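Local coordinates for L-lysine 6-monooxygenase (PDB 5CQF), which probably hydroxylates the side-chain amine of L-lysine with the help of FAD and NADPH, a step in siderophore biosynthesis, at residues L203-G211 with L341-T350. Numbering follows the deposited sequence.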
loop_
_atom_site.group_PDB
_atom_site.type_symbol
_atom_site.label_atom_id
_atom_site.label_comp_id
_atom_site.label_asym_id
_atom_site.label_seq_id
_atom_site.Cartn_x
_atom_site.Cartn_y
_atom_site.Cartn_z
ATOM N N LEU A 203 0.877 -27.693 -22.856
ATOM C CA LEU A 203 0.940 -28.268 -21.529
ATOM C C LEU A 203 -0.233 -29.229 -21.297
ATOM O O LEU A 203 -1.308 -29.016 -21.808
ATOM C CB LEU A 203 0.902 -27.155 -20.485
ATOM C CG LEU A 203 2.008 -26.115 -20.607
ATOM C CD1 LEU A 203 1.819 -25.050 -19.541
ATOM C CD2 LEU A 203 3.376 -26.754 -20.478
ATOM N N PRO A 204 -0.036 -30.262 -20.474
ATOM C CA PRO A 204 -1.184 -31.050 -20.019
ATOM C C PRO A 204 -2.149 -30.264 -19.143
ATOM O O PRO A 204 -1.757 -29.294 -18.506
ATOM C CB PRO A 204 -0.553 -32.198 -19.226
ATOM C CG PRO A 204 0.837 -31.789 -18.947
ATOM C CD PRO A 204 1.248 -30.775 -19.966
ATOM N N LYS A 205 -3.396 -30.708 -19.110
ATOM C CA LYS A 205 -4.491 -29.953 -18.511
ATOM C C LYS A 205 -4.576 -30.068 -16.981
ATOM O O LYS A 205 -4.838 -29.088 -16.293
ATOM C CB LYS A 205 -5.828 -30.413 -19.142
ATOM C CG LYS A 205 -7.057 -29.592 -18.744
ATOM C CD LYS A 205 -8.343 -30.115 -19.388
ATOM C CE LYS A 205 -8.920 -31.309 -18.621
ATOM N NZ LYS A 205 -9.797 -32.192 -19.452
ATOM N N ARG A 206 -4.387 -31.278 -16.462
ATOM C CA ARG A 206 -4.688 -31.577 -15.067
ATOM C C ARG A 206 -3.391 -31.741 -14.310
ATOM O O ARG A 206 -2.585 -32.594 -14.638
ATOM C CB ARG A 206 -5.526 -32.847 -14.988
ATOM C CG ARG A 206 -6.900 -32.735 -15.641
ATOM C CD ARG A 206 -7.610 -34.092 -15.726
ATOM N NE ARG A 206 -6.753 -35.053 -16.428
ATOM C CZ ARG A 206 -6.903 -36.377 -16.427
ATOM N NH1 ARG A 206 -7.910 -36.956 -15.783
ATOM N NH2 ARG A 206 -6.028 -37.125 -17.085
ATOM N N TRP A 207 -3.175 -30.900 -13.307
ATOM C CA TRP A 207 -1.937 -30.901 -12.557
ATOM C C TRP A 207 -2.211 -31.109 -11.091
ATOM O O TRP A 207 -3.243 -30.688 -10.589
ATOM C CB TRP A 207 -1.248 -29.591 -12.729
ATOM C CG TRP A 207 -0.589 -29.449 -14.027
ATOM C CD1 TRP A 207 -1.175 -29.083 -15.184
ATOM C CD2 TRP A 207 0.805 -29.628 -14.314
ATOM N NE1 TRP A 207 -0.256 -29.046 -16.189
ATOM C CE2 TRP A 207 0.976 -29.371 -15.689
ATOM C CE3 TRP A 207 1.920 -29.975 -13.545
ATOM C CZ2 TRP A 207 2.233 -29.433 -16.328
ATOM C CZ3 TRP A 207 3.179 -30.027 -14.171
ATOM C CH2 TRP A 207 3.317 -29.761 -15.555
ATOM N N LEU A 208 -1.296 -31.781 -10.416
ATOM C CA LEU A 208 -1.291 -31.839 -8.965
ATOM C C LEU A 208 -0.022 -31.203 -8.507
ATOM O O LEU A 208 1.028 -31.515 -9.033
ATOM C CB LEU A 208 -1.337 -33.280 -8.489
ATOM C CG LEU A 208 -1.527 -33.398 -6.980
ATOM C CD1 LEU A 208 -2.303 -34.649 -6.654
ATOM C CD2 LEU A 208 -0.219 -33.411 -6.201
ATOM N N VAL A 209 -0.115 -30.279 -7.567
ATOM C CA VAL A 209 1.061 -29.633 -7.002
ATOM C C VAL A 209 1.072 -29.861 -5.486
ATOM O O VAL A 209 0.165 -29.429 -4.774
ATOM C CB VAL A 209 1.070 -28.120 -7.305
ATOM C CG1 VAL A 209 2.283 -27.447 -6.722
ATOM C CG2 VAL A 209 1.046 -27.868 -8.804
ATOM N N LEU A 210 2.090 -30.564 -5.010
ATOM C CA LEU A 210 2.206 -30.926 -3.604
ATOM C C LEU A 210 3.068 -29.897 -2.893
ATOM O O LEU A 210 4.176 -29.592 -3.344
ATOM C CB LEU A 210 2.866 -32.292 -3.512
ATOM C CG LEU A 210 3.141 -32.921 -2.141
ATOM C CD1 LEU A 210 1.845 -33.302 -1.445
ATOM C CD2 LEU A 210 4.016 -34.153 -2.312
ATOM N N GLY A 211 2.563 -29.336 -1.807
ATOM C CA GLY A 211 3.394 -28.470 -0.965
ATOM C C GLY A 211 2.782 -27.131 -0.664
ATOM O O GLY A 211 1.852 -26.695 -1.356
ATOM N N LEU A 341 -7.780 -38.728 -7.115
ATOM C CA LEU A 341 -7.644 -37.693 -8.162
ATOM C C LEU A 341 -6.941 -38.293 -9.353
ATOM O O LEU A 341 -5.932 -38.987 -9.196
ATOM C CB LEU A 341 -6.773 -36.535 -7.680
ATOM C CG LEU A 341 -7.327 -35.705 -6.535
ATOM C CD1 LEU A 341 -6.277 -34.742 -5.998
ATOM C CD2 LEU A 341 -8.565 -34.951 -7.003
ATOM N N GLU A 342 -7.439 -38.019 -10.545
ATOM C CA GLU A 342 -6.700 -38.366 -11.750
ATOM C C GLU A 342 -6.126 -37.103 -12.386
ATOM O O GLU A 342 -6.869 -36.198 -12.730
ATOM C CB GLU A 342 -7.608 -39.073 -12.727
ATOM C CG GLU A 342 -8.288 -40.279 -12.117
ATOM C CD GLU A 342 -9.439 -40.758 -12.956
ATOM O OE1 GLU A 342 -10.291 -39.916 -13.339
ATOM O OE2 GLU A 342 -9.478 -41.974 -13.232
ATOM N N VAL A 343 -4.810 -37.060 -12.535
ATOM C CA VAL A 343 -4.133 -35.922 -13.110
ATOM C C VAL A 343 -3.172 -36.348 -14.195
ATOM O O VAL A 343 -2.861 -37.513 -14.302
ATOM C CB VAL A 343 -3.385 -35.112 -12.031
ATOM C CG1 VAL A 343 -4.390 -34.459 -11.105
ATOM C CG2 VAL A 343 -2.422 -35.973 -11.237
ATOM N N ASP A 344 -2.727 -35.395 -15.009
ATOM C CA ASP A 344 -1.789 -35.654 -16.098
ATOM C C ASP A 344 -0.356 -35.447 -15.646
ATOM O O ASP A 344 0.541 -36.046 -16.188
ATOM C CB ASP A 344 -2.087 -34.736 -17.273
ATOM C CG ASP A 344 -3.488 -34.939 -17.834
ATOM O OD1 ASP A 344 -3.825 -36.101 -18.188
ATOM O OD2 ASP A 344 -4.266 -33.955 -17.897
ATOM N N ALA A 345 -0.125 -34.575 -14.667
ATOM C CA ALA A 345 1.227 -34.335 -14.174
ATOM C C ALA A 345 1.242 -33.866 -12.745
ATOM O O ALA A 345 0.265 -33.321 -12.261
ATOM C CB ALA A 345 1.941 -33.328 -15.044
ATOM N N VAL A 346 2.390 -34.060 -12.102
ATOM C CA VAL A 346 2.575 -33.823 -10.705
ATOM C C VAL A 346 3.848 -33.019 -10.526
ATOM O O VAL A 346 4.839 -33.276 -11.238
ATOM C CB VAL A 346 2.692 -35.152 -9.971
ATOM C CG1 VAL A 346 3.104 -34.957 -8.524
ATOM C CG2 VAL A 346 1.369 -35.893 -10.047
ATOM N N VAL A 347 3.789 -32.011 -9.629
ATOM C CA VAL A 347 4.946 -31.176 -9.246
ATOM C C VAL A 347 5.204 -31.328 -7.747
ATOM O O VAL A 347 4.298 -31.151 -6.942
ATOM C CB VAL A 347 4.723 -29.681 -9.522
ATOM C CG1 VAL A 347 5.873 -28.854 -8.989
ATOM C CG2 VAL A 347 4.575 -29.388 -10.995
ATOM N N LEU A 348 6.434 -31.652 -7.367
ATOM C CA LEU A 348 6.751 -31.873 -5.970
ATOM C C LEU A 348 7.379 -30.638 -5.419
ATOM O O LEU A 348 8.532 -30.375 -5.683
ATOM C CB LEU A 348 7.687 -33.057 -5.792
ATOM C CG LEU A 348 7.222 -34.359 -6.444
ATOM C CD1 LEU A 348 8.306 -35.409 -6.306
ATOM C CD2 LEU A 348 5.938 -34.878 -5.841
ATOM N N GLY A 349 6.616 -29.869 -4.647
ATOM C CA GLY A 349 7.175 -28.716 -3.940
ATOM C C GLY A 349 7.546 -29.169 -2.548
ATOM O O GLY A 349 7.121 -28.593 -1.563
ATOM N N THR A 350 8.348 -30.212 -2.471
ATOM C CA THR A 350 8.669 -30.852 -1.218
ATOM C C THR A 350 9.873 -30.227 -0.532
ATOM O O THR A 350 10.194 -30.622 0.584
ATOM C CB THR A 350 8.972 -32.341 -1.448
ATOM O OG1 THR A 350 9.747 -32.499 -2.645
ATOM C CG2 THR A 350 7.700 -33.128 -1.583
#
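R206-L210 and A345-L348 are neighbouring parallel strands in the five-stranded sheet of a Rossmann-type domain, and a salt bridge between R206 and D344 closes the end where they start. Backbone bonds alternate along the pair, from L208 N to A345 O through V347 N to L208 O (2.9 Å) to G349 N on L210 O. Strand 231-235 pairs with the other edge of R206-L210. At D344 the chain turns out of the three-stranded antiparallel sheet and into this one. R206 O receives both D344 N and A345 N there. The R206 chain bends at chi3 (-55°) and brings its guanidinium side-on to D344. R206 NE meets D344 OD2 and R206 NH2 meets D344 OD1 (2.7 Å), both nearly straight. The carboxylate lies at the guanidinium edge, but its own plane is turned 54° away. D344 OD2 also accepts R206 N, at 3.0 Å. On one face of the sheet, A345 CB sits over the six-membered ring of W207, 3.6 Å from its centroid, a CH-pi contact. V347 CG2 reaches W207 CZ3 at 3.5 Å. W207 NE1 donates a hydrogen bond to P204 O, which helps fix the rotation of the indole. On the other face, L208 packs on L341, V343 and V346. G211 begins a GxGxxA pattern, consistent with a dinucleotide-binding turn, probably for NADPH. Gripped by three R206 nitrogens, the D344 carboxylate is probably kept ionised.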